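Local coordinates for luciferase-like enzymeAMP-CoA-ligase (PDB 4W8O), which probably activates carboxylic acids with ATP as acyl-adenylates and passes them to coenzyme A, as a luciferase-like member of the adenylate-forming family, at residues A[31-36]-A[238-242]; A[23-28]-A[234-239]; A[3-7]-A[368-372]. All coordinates share one frame; numbering follows the deposited sequence.

Contact 1: A[31-36]-A[238-242]; sequences YADRIC and FLDGS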
loop_
_atom_site.group_PDB
_atom_site.type_symbol
_atom_site.label_atom_id
_atom_site.label_comp_id
_atom_site.label_asym_id
_atom_site.label_seq_id
_atom_site.Cartn_x
_atom_site.Cartn_y
_atom_site.Cartn_z
ATOM N N TYR A 31 -19.489 -6.614 -4.668
ATOM C CA TYR A 31 -19.581 -5.307 -5.326
ATOM C C TYR A 31 -19.486 -5.392 -6.845
ATOM O O TYR A 31 -19.004 -4.461 -7.482
ATOM C CB TYR A 31 -18.489 -4.383 -4.774
ATOM C CG TYR A 31 -18.536 -4.289 -3.265
ATOM C CD1 TYR A 31 -19.622 -3.691 -2.627
ATOM C CD2 TYR A 31 -17.512 -4.812 -2.474
ATOM C CE1 TYR A 31 -19.682 -3.609 -1.250
ATOM C CE2 TYR A 31 -17.570 -4.737 -1.095
ATOM C CZ TYR A 31 -18.655 -4.133 -0.491
ATOM O OH TYR A 31 -18.722 -4.047 0.875
ATOM N N ALA A 32 -19.991 -6.485 -7.415
ATOM C CA ALA A 32 -19.819 -6.814 -8.837
ATOM C C ALA A 32 -20.099 -5.679 -9.840
ATOM O O ALA A 32 -19.333 -5.482 -10.791
ATOM C CB ALA A 32 -20.673 -8.030 -9.187
ATOM N N ASP A 33 -21.193 -4.947 -9.643
ATOM C CA ASP A 33 -21.617 -3.924 -10.608
ATOM C C ASP A 33 -20.930 -2.569 -10.419
ATOM O O ASP A 33 -20.991 -1.715 -11.301
ATOM C CB ASP A 33 -23.135 -3.756 -10.564
ATOM C CG ASP A 33 -23.870 -5.033 -10.918
ATOM O OD1 ASP A 33 -23.255 -5.924 -11.543
ATOM O OD2 ASP A 33 -25.064 -5.156 -10.569
ATOM N N ARG A 34 -20.275 -2.369 -9.282
ATOM C CA ARG A 34 -19.548 -1.123 -9.029
ATOM C C ARG A 34 -18.270 -1.017 -9.860
ATOM O O ARG A 34 -17.785 -2.012 -10.398
ATOM C CB ARG A 34 -19.195 -1.009 -7.549
ATOM C CG ARG A 34 -20.400 -0.946 -6.632
ATOM C CD ARG A 34 -19.976 -0.527 -5.247
ATOM N NE ARG A 34 -21.095 -0.523 -4.319
ATOM C CZ ARG A 34 -21.010 -0.195 -3.031
ATOM N NH1 ARG A 34 -19.845 0.156 -2.493
ATOM N NH2 ARG A 34 -22.099 -0.232 -2.274
ATOM N N ILE A 35 -17.734 0.199 -9.960
ATOM C CA ILE A 35 -16.496 0.433 -10.694
ATOM C C ILE A 35 -15.314 0.123 -9.785
ATOM O O ILE A 35 -15.138 0.765 -8.759
ATOM C CB ILE A 35 -16.349 1.895 -11.188
ATOM C CG1 ILE A 35 -17.565 2.346 -12.016
ATOM C CG2 ILE A 35 -15.066 2.046 -12.002
ATOM C CD1 ILE A 35 -17.823 1.527 -13.267
ATOM N N CYS A 36 -14.496 -0.848 -10.177
ATOM C CA CYS A 36 -13.320 -1.230 -9.393
ATOM C C CYS A 36 -12.170 -0.227 -9.563
ATOM O O CYS A 36 -11.631 0.287 -8.582
ATOM C CB CYS A 36 -12.856 -2.632 -9.798
ATOM S SG CYS A 36 -11.331 -3.199 -9.011
ATOM N N PHE A 238 -11.184 -2.315 -2.395
ATOM C CA PHE A 238 -11.913 -3.578 -2.525
ATOM C C PHE A 238 -12.836 -3.794 -1.322
ATOM O O PHE A 238 -13.978 -4.214 -1.485
ATOM C CB PHE A 238 -10.950 -4.761 -2.645
ATOM C CG PHE A 238 -10.599 -5.125 -4.058
ATOM C CD1 PHE A 238 -9.781 -4.301 -4.824
ATOM C CD2 PHE A 238 -11.063 -6.308 -4.617
ATOM C CE1 PHE A 238 -9.449 -4.640 -6.124
ATOM C CE2 PHE A 238 -10.735 -6.653 -5.918
ATOM C CZ PHE A 238 -9.929 -5.820 -6.673
ATOM N N LEU A 239 -12.339 -3.464 -0.130
ATOM C CA LEU A 239 -13.000 -3.802 1.126
ATOM C C LEU A 239 -14.458 -3.361 1.190
ATOM O O LEU A 239 -15.286 -4.103 1.707
ATOM C CB LEU A 239 -12.222 -3.218 2.315
ATOM C CG LEU A 239 -12.748 -3.556 3.720
ATOM C CD1 LEU A 239 -11.593 -3.708 4.700
ATOM C CD2 LEU A 239 -13.728 -2.512 4.229
ATOM N N ASP A 240 -14.765 -2.169 0.678
ATOM C CA ASP A 240 -16.136 -1.634 0.691
ATOM C C ASP A 240 -16.644 -1.224 -0.700
ATOM O O ASP A 240 -17.559 -0.391 -0.824
ATOM C CB ASP A 240 -16.244 -0.453 1.669
ATOM C CG ASP A 240 -15.511 0.786 1.191
ATOM O OD1 ASP A 240 -14.856 0.761 0.134
ATOM O OD2 ASP A 240 -15.601 1.811 1.884
ATOM N N GLY A 241 -16.045 -1.810 -1.736
ATOM C CA GLY A 241 -16.498 -1.615 -3.100
ATOM C C GLY A 241 -16.322 -0.204 -3.615
ATOM O O GLY A 241 -17.087 0.244 -4.462
ATOM N N SER A 242 -15.312 0.492 -3.110
ATOM C CA SER A 242 -14.971 1.815 -3.601
ATOM C C SER A 242 -14.204 1.722 -4.915
ATOM O O SER A 242 -13.890 0.630 -5.390
ATOM C CB SER A 242 -14.126 2.542 -2.567
ATOM O OG SER A 242 -14.827 2.667 -1.345
HETATM O O HOH W 1 -17.105 1.992 -6.595
#
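Gly-241 presses against the aromatic face of Tyr-31 in a CH-pi contact, its CA 3.6 Å from the ring centroid and 21° off the normal. Gly-241 N sits over the same face nearer the rim, 3.4 Å from Tyr-31 CE2, and the phenol oxygen runs on past the backbone of Leu-239 and Asp-240. Tyr-31 CG lies beside its own backbone N (chi1 -54°), which carries the ring from the end of helix 20-30 onto Gly-241. Gly-241, with positive phi, is the C-prime residue of the Schellman motif that closes helix 228-239; a CB there would run into Tyr-31 CG and Arg-34 NH1. Arg-34 stretches across with its guanidinium over Tyr-31 CD1 and donates a weak but straight hydrogen bond, NH1 to Gly-241 O, 3.4 Å at 178°. One water also donates to Gly-241 O (2.8 Å) and ties it to Ile-35 O (3.2 Å). Farther along, Cys-36 SG meets the Phe-238 ring obliquely, 3.7 Å from CE1. The grip therefore falls largely on main-chain atoms, and the positive guanidinium beside a helix C-terminus would probably be electrostatically favourable.

Contact 2: A[23-28]-A[234-239]; sequences FLFECC and LGRTFL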
loop_
_atom_site.group_PDB
_atom_site.type_symbol
_atom_site.label_atom_id
_atom_site.label_comp_id
_atom_site.label_asym_id
_atom_site.label_seq_id
_atom_site.Cartn_x
_atom_site.Cartn_y
_atom_site.Cartn_z
ATOM N N PHE A 23 -10.405 -12.917 0.255
ATOM C CA PHE A 23 -10.851 -11.546 0.476
ATOM C C PHE A 23 -11.188 -10.860 -0.846
ATOM O O PHE A 23 -12.312 -10.425 -1.055
ATOM C CB PHE A 23 -9.778 -10.755 1.221
ATOM C CG PHE A 23 -10.055 -9.282 1.299
ATOM C CD1 PHE A 23 -10.981 -8.782 2.208
ATOM C CD2 PHE A 23 -9.370 -8.388 0.479
ATOM C CE1 PHE A 23 -11.237 -7.427 2.285
ATOM C CE2 PHE A 23 -9.619 -7.028 0.561
ATOM C CZ PHE A 23 -10.559 -6.550 1.460
ATOM N N LEU A 24 -10.215 -10.787 -1.743
ATOM C CA LEU A 24 -10.397 -10.075 -3.005
ATOM C C LEU A 24 -11.558 -10.653 -3.820
ATOM O O LEU A 24 -12.346 -9.909 -4.408
ATOM C CB LEU A 24 -9.111 -10.118 -3.827
ATOM C CG LEU A 24 -7.898 -9.390 -3.241
ATOM C CD1 LEU A 24 -6.636 -9.791 -3.982
ATOM C CD2 LEU A 24 -8.076 -7.880 -3.281
ATOM N N PHE A 25 -11.642 -11.983 -3.843
ATOM C CA PHE A 25 -12.696 -12.725 -4.553
ATOM C C PHE A 25 -14.080 -12.371 -4.004
ATOM O O PHE A 25 -14.986 -12.003 -4.759
ATOM C CB PHE A 25 -12.441 -14.231 -4.406
ATOM C CG PHE A 25 -13.211 -15.090 -5.373
ATOM C CD1 PHE A 25 -12.677 -15.412 -6.615
ATOM C CD2 PHE A 25 -14.447 -15.614 -5.025
ATOM C CE1 PHE A 25 -13.379 -16.214 -7.506
ATOM C CE2 PHE A 25 -15.145 -16.427 -5.903
ATOM C CZ PHE A 25 -14.612 -16.730 -7.146
ATOM N N GLU A 26 -14.221 -12.467 -2.682
ATOM C CA GLU A 26 -15.474 -12.124 -2.000
ATOM C C GLU A 26 -15.885 -10.674 -2.261
ATOM O O GLU A 26 -17.063 -10.397 -2.501
ATOM C CB GLU A 26 -15.335 -12.364 -0.493
ATOM C CG GLU A 26 -16.544 -11.951 0.337
ATOM C CD GLU A 26 -16.265 -11.939 1.837
ATOM O OE1 GLU A 26 -15.273 -12.562 2.283
ATOM O OE2 GLU A 26 -17.048 -11.298 2.573
ATOM N N CYS A 27 -14.915 -9.756 -2.214
ATOM C CA CYS A 27 -15.185 -8.349 -2.495
ATOM C C CYS A 27 -15.729 -8.177 -3.911
ATOM O O CYS A 27 -16.700 -7.459 -4.117
ATOM C CB CYS A 27 -13.929 -7.497 -2.295
ATOM S SG CYS A 27 -13.479 -7.264 -0.564
ATOM N N CYS A 28 -15.115 -8.856 -4.879
ATOM C CA CYS A 28 -15.597 -8.823 -6.262
ATOM C C CYS A 28 -17.063 -9.265 -6.382
ATOM O O CYS A 28 -17.842 -8.606 -7.065
ATOM C CB CYS A 28 -14.712 -9.673 -7.183
ATOM S SG CYS A 28 -13.132 -8.903 -7.647
ATOM N N LEU A 234 -5.340 -0.395 -2.834
ATOM C CA LEU A 234 -6.079 -1.419 -3.562
ATOM C C LEU A 234 -6.921 -2.274 -2.595
ATOM O O LEU A 234 -8.130 -2.419 -2.780
ATOM C CB LEU A 234 -5.129 -2.294 -4.389
ATOM C CG LEU A 234 -5.765 -3.433 -5.210
ATOM C CD1 LEU A 234 -4.961 -3.736 -6.473
ATOM C CD2 LEU A 234 -5.950 -4.715 -4.399
ATOM N N GLY A 235 -6.281 -2.828 -1.571
ATOM C CA GLY A 235 -6.986 -3.622 -0.566
ATOM C C GLY A 235 -8.154 -2.888 0.076
ATOM O O GLY A 235 -9.246 -3.443 0.217
ATOM N N ARG A 236 -7.908 -1.632 0.442
ATOM C CA ARG A 236 -8.895 -0.782 1.102
ATOM C C ARG A 236 -10.090 -0.434 0.203
ATOM O O ARG A 236 -11.212 -0.366 0.688
ATOM C CB ARG A 236 -8.215 0.495 1.636
ATOM C CG ARG A 236 -9.139 1.587 2.133
ATOM C CD ARG A 236 -10.002 1.157 3.310
ATOM N NE ARG A 236 -10.911 2.244 3.681
ATOM C CZ ARG A 236 -12.049 2.534 3.051
ATOM N NH1 ARG A 236 -12.474 1.818 2.013
ATOM N NH2 ARG A 236 -12.777 3.555 3.466
ATOM N N THR A 237 -9.864 -0.222 -1.094
ATOM C CA THR A 237 -10.979 0.085 -1.995
ATOM C C THR A 237 -11.829 -1.156 -2.279
ATOM O O THR A 237 -13.055 -1.056 -2.401
ATOM C CB THR A 237 -10.526 0.724 -3.328
ATOM O OG1 THR A 237 -9.623 -0.145 -4.012
ATOM C CG2 THR A 237 -9.866 2.083 -3.089
ATOM N N PHE A 238 -11.184 -2.315 -2.395
ATOM C CA PHE A 238 -11.913 -3.578 -2.525
ATOM C C PHE A 238 -12.836 -3.794 -1.322
ATOM O O PHE A 238 -13.978 -4.214 -1.485
ATOM C CB PHE A 238 -10.950 -4.761 -2.645
ATOM C CG PHE A 238 -10.599 -5.125 -4.058
ATOM C CD1 PHE A 238 -9.781 -4.301 -4.824
ATOM C CD2 PHE A 238 -11.063 -6.308 -4.617
ATOM C CE1 PHE A 238 -9.449 -4.640 -6.124
ATOM C CE2 PHE A 238 -10.735 -6.653 -5.918
ATOM C CZ PHE A 238 -9.929 -5.820 -6.673
ATOM N N LEU A 239 -12.339 -3.464 -0.130
ATOM C CA LEU A 239 -13.000 -3.802 1.126
ATOM C C LEU A 239 -14.458 -3.361 1.190
ATOM O O LEU A 239 -15.286 -4.103 1.707
ATOM C CB LEU A 239 -12.222 -3.218 2.315
ATOM C CG LEU A 239 -12.748 -3.556 3.720
ATOM C CD1 LEU A 239 -11.593 -3.708 4.700
ATOM C CD2 LEU A 239 -13.728 -2.512 4.229
#
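Leu-234 opens the helix-helix interface by setting its CD2 methyl 4.0 Å from Leu-24 CD2. One residue on, Gly-235 offers its carbonyl: the O lies in the plane of the Phe-23 ring at its edge, 3.6 Å from CZ. The axes of 23-28 and 234-239, short pieces of helices 20-30 and 228-239, run at 40° to each other and approach to 9.6 Å. Helix 228-239 is the connection of a beta-alpha-beta crossover from strand 218-221 to its parallel neighbour 243-246, while helix 20-30 leads into strand 35-39, the next strand beyond, so the two helices lead into adjoining strands of one mixed sheet. Phe-238 is the knob, fitted into a hole made by Phe-23, Leu-24, Cys-27 and Cys-28. Leu-24 CD2 lies over one face, 3.9 Å from the Phe-238 centroid; Cys-27 CB comes to the ring edge, and Cys-28 SG approaches obliquely, 3.7 Å from CE2. Cys-27 SG also lies 3.2 Å from Phe-238 O. Leu-239 follows, its CB at the edge of the Phe-23 ring, 3.8 Å from CZ. That ring reaches across because Phe-23 CG is turned opposite the backbone N (chi1 171°), and Cys-27 SG rests over one of its faces. Replacing Phe-23 with alanine is likely to open a gap beside Gly-235 and Leu-239 and to take one wall from the Phe-238 hole. Outside the pair, Tyr-48 meets the Phe-238 ring edge-to-face and Phe-15 does the same to Phe-23.

Contact 3: A[3-7]-A[368-372]; sequences ARILK and IVGPN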
loop_
_atom_site.group_PDB
_atom_site.type_symbol
_atom_site.label_atom_id
_atom_site.label_comp_id
_atom_site.label_asym_id
_atom_site.label_seq_id
_atom_site.Cartn_x
_atom_site.Cartn_y
_atom_site.Cartn_z
ATOM N N ALA A 3 4.114 8.579 32.148
ATOM C CA ALA A 3 4.592 7.584 31.141
ATOM C C ALA A 3 3.518 6.544 30.855
ATOM O O ALA A 3 3.089 5.829 31.757
ATOM C CB ALA A 3 5.865 6.905 31.626
ATOM N N ARG A 4 3.084 6.463 29.602
ATOM C CA ARG A 4 2.060 5.499 29.214
ATOM C C ARG A 4 2.244 5.018 27.779
ATOM O O ARG A 4 3.019 5.591 27.003
ATOM C CB ARG A 4 0.661 6.096 29.399
ATOM C CG ARG A 4 0.396 7.347 28.575
ATOM C CD ARG A 4 -0.996 7.892 28.838
ATOM N NE ARG A 4 -1.406 8.884 27.837
ATOM C CZ ARG A 4 -0.996 10.154 27.795
ATOM N NH1 ARG A 4 -0.132 10.629 28.689
ATOM N NH2 ARG A 4 -1.450 10.960 26.836
ATOM N N ILE A 5 1.526 3.945 27.459
ATOM C CA ILE A 5 1.485 3.373 26.129
ATOM C C ILE A 5 0.190 3.836 25.472
ATOM O O ILE A 5 -0.889 3.581 25.996
ATOM C CB ILE A 5 1.501 1.831 26.195
ATOM C CG1 ILE A 5 2.830 1.340 26.780
ATOM C CG2 ILE A 5 1.250 1.229 24.817
ATOM C CD1 ILE A 5 2.850 -0.136 27.125
ATOM N N LEU A 6 0.298 4.519 24.340
ATOM C CA LEU A 6 -0.880 4.996 23.618
ATOM C C LEU A 6 -1.586 3.816 22.945
ATOM O O LEU A 6 -0.939 2.955 22.345
ATOM C CB LEU A 6 -0.481 6.024 22.563
ATOM C CG LEU A 6 0.336 7.235 23.031
ATOM C CD1 LEU A 6 0.803 8.052 21.836
ATOM C CD2 LEU A 6 -0.466 8.097 23.999
ATOM N N LYS A 7 -2.908 3.787 23.036
ATOM C CA LYS A 7 -3.684 2.669 22.541
ATOM C C LYS A 7 -4.816 3.187 21.686
ATOM O O LYS A 7 -5.617 4.000 22.144
ATOM C CB LYS A 7 -4.246 1.847 23.708
ATOM C CG LYS A 7 -5.045 0.625 23.262
ATOM C CD LYS A 7 -5.622 -0.169 24.424
ATOM C CE LYS A 7 -6.384 -1.389 23.912
ATOM N NZ LYS A 7 -7.395 -1.880 24.888
ATOM N N ILE A 368 9.821 3.246 29.097
ATOM C CA ILE A 368 8.854 4.087 28.374
ATOM C C ILE A 368 8.710 5.444 29.066
ATOM O O ILE A 368 8.769 5.534 30.288
ATOM C CB ILE A 368 7.469 3.406 28.104
ATOM C CG1 ILE A 368 6.346 3.919 29.028
ATOM C CG2 ILE A 368 7.579 1.878 28.092
ATOM C CD1 ILE A 368 6.300 3.298 30.404
ATOM N N VAL A 369 8.528 6.495 28.276
ATOM C CA VAL A 369 8.523 7.853 28.809
ATOM C C VAL A 369 7.172 8.529 28.631
ATOM O O VAL A 369 6.303 8.052 27.892
ATOM C CB VAL A 369 9.641 8.724 28.184
ATOM C CG1 VAL A 369 11.013 8.153 28.525
ATOM C CG2 VAL A 369 9.479 8.848 26.669
ATOM N N GLY A 370 7.013 9.645 29.331
ATOM C CA GLY A 370 5.797 10.437 29.293
ATOM C C GLY A 370 5.764 11.381 28.120
ATOM O O GLY A 370 6.640 11.324 27.242
ATOM N N PRO A 371 4.747 12.257 28.084
ATOM C CA PRO A 371 4.611 13.212 26.986
ATOM C C PRO A 371 5.710 14.272 27.016
ATOM O O PRO A 371 6.245 14.570 28.083
ATOM C CB PRO A 371 3.234 13.839 27.233
ATOM C CG PRO A 371 3.006 13.692 28.700
ATOM C CD PRO A 371 3.688 12.416 29.099
ATOM N N ASN A 372 6.039 14.823 25.849
ATOM C CA ASN A 372 7.122 15.812 25.703
ATOM C C ASN A 372 8.488 15.302 26.169
ATOM O O ASN A 372 9.292 16.055 26.735
ATOM C CB ASN A 372 6.763 17.121 26.416
ATOM C CG ASN A 372 5.488 17.731 25.885
ATOM O OD1 ASN A 372 5.433 18.158 24.736
ATOM N ND2 ASN A 372 4.453 17.766 26.713
HETATM O O HOH W 2 5.575 5.879 25.898
#
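Ala-3, the first residue modelled, puts its methyl onto the backbone and side chain of Ile-368 and the backbone of Val-369. Its CB is 3.5 Å from Ile-368 O and 3.6 Å from Val-369 C, and the end of the isoleucine chain, CD1, closes on it at 3.8 Å. Ile-368 holds chi1 at 105°, away from a staggered position, with CG1 lying alongside the peptide that links Ala-3 to Arg-4. The backbones draw closest just after this, where Ala-3 CA stands 3.6 Å from Gly-370 CA. Arg-4 first heads away from the facing segment, then its guanidinium swings back so that NH1 passes Pro-371 CD obliquely at 4.2 Å, a loose contact. A water lies 2.8 Å from Arg-4 O and 3.0 Å from Val-369 O, bridging the two carbonyls, though other acceptors compete for its protons. The setting is an antiparallel sheet in which strand 357-362 runs between strands 6-7 and 367-380; it probably belongs to the beta-barrel part of the large domain known from firefly luciferase. Ala-3 and Arg-4 thus reach past strand 357-362 to touch 367-380. Backbone hydrogen bonds to strand 357-362 fix both partners, Leu-6 pairing with Leu-358 and Val-369 with Ile-360. Tyr-411, from the strand on the other side of 367-380, gives a hydroxyl that is hydrogen-bonded to Val-369 O and weakly to Arg-4 N, while Arg-4 NH2 is weakly bonded to Asp-413 O.

Overall arrangement
Contacts 1 and 2 are neighbours, their centres about 7 Å apart. They share Phe-238 and Leu-239 and join through the end of helix 228-239, where Ser-242 N lies 2.8 Å from Thr-237 O, a probable hydrogen bond. The chain therefore meets this helix twice in succession, first with helix 20-30 and then with the turn into strand 35-39. The beginning of the same helix lines the ligand pocket with Ile-228, Thr-229 and Ala-232, which hold part of a polyethylene glycol molecule. Contact 3 stands apart: its centre is about 40 Å from that of contact 1 and 36 Å from that of contact 2, both nested inside the loop it closes.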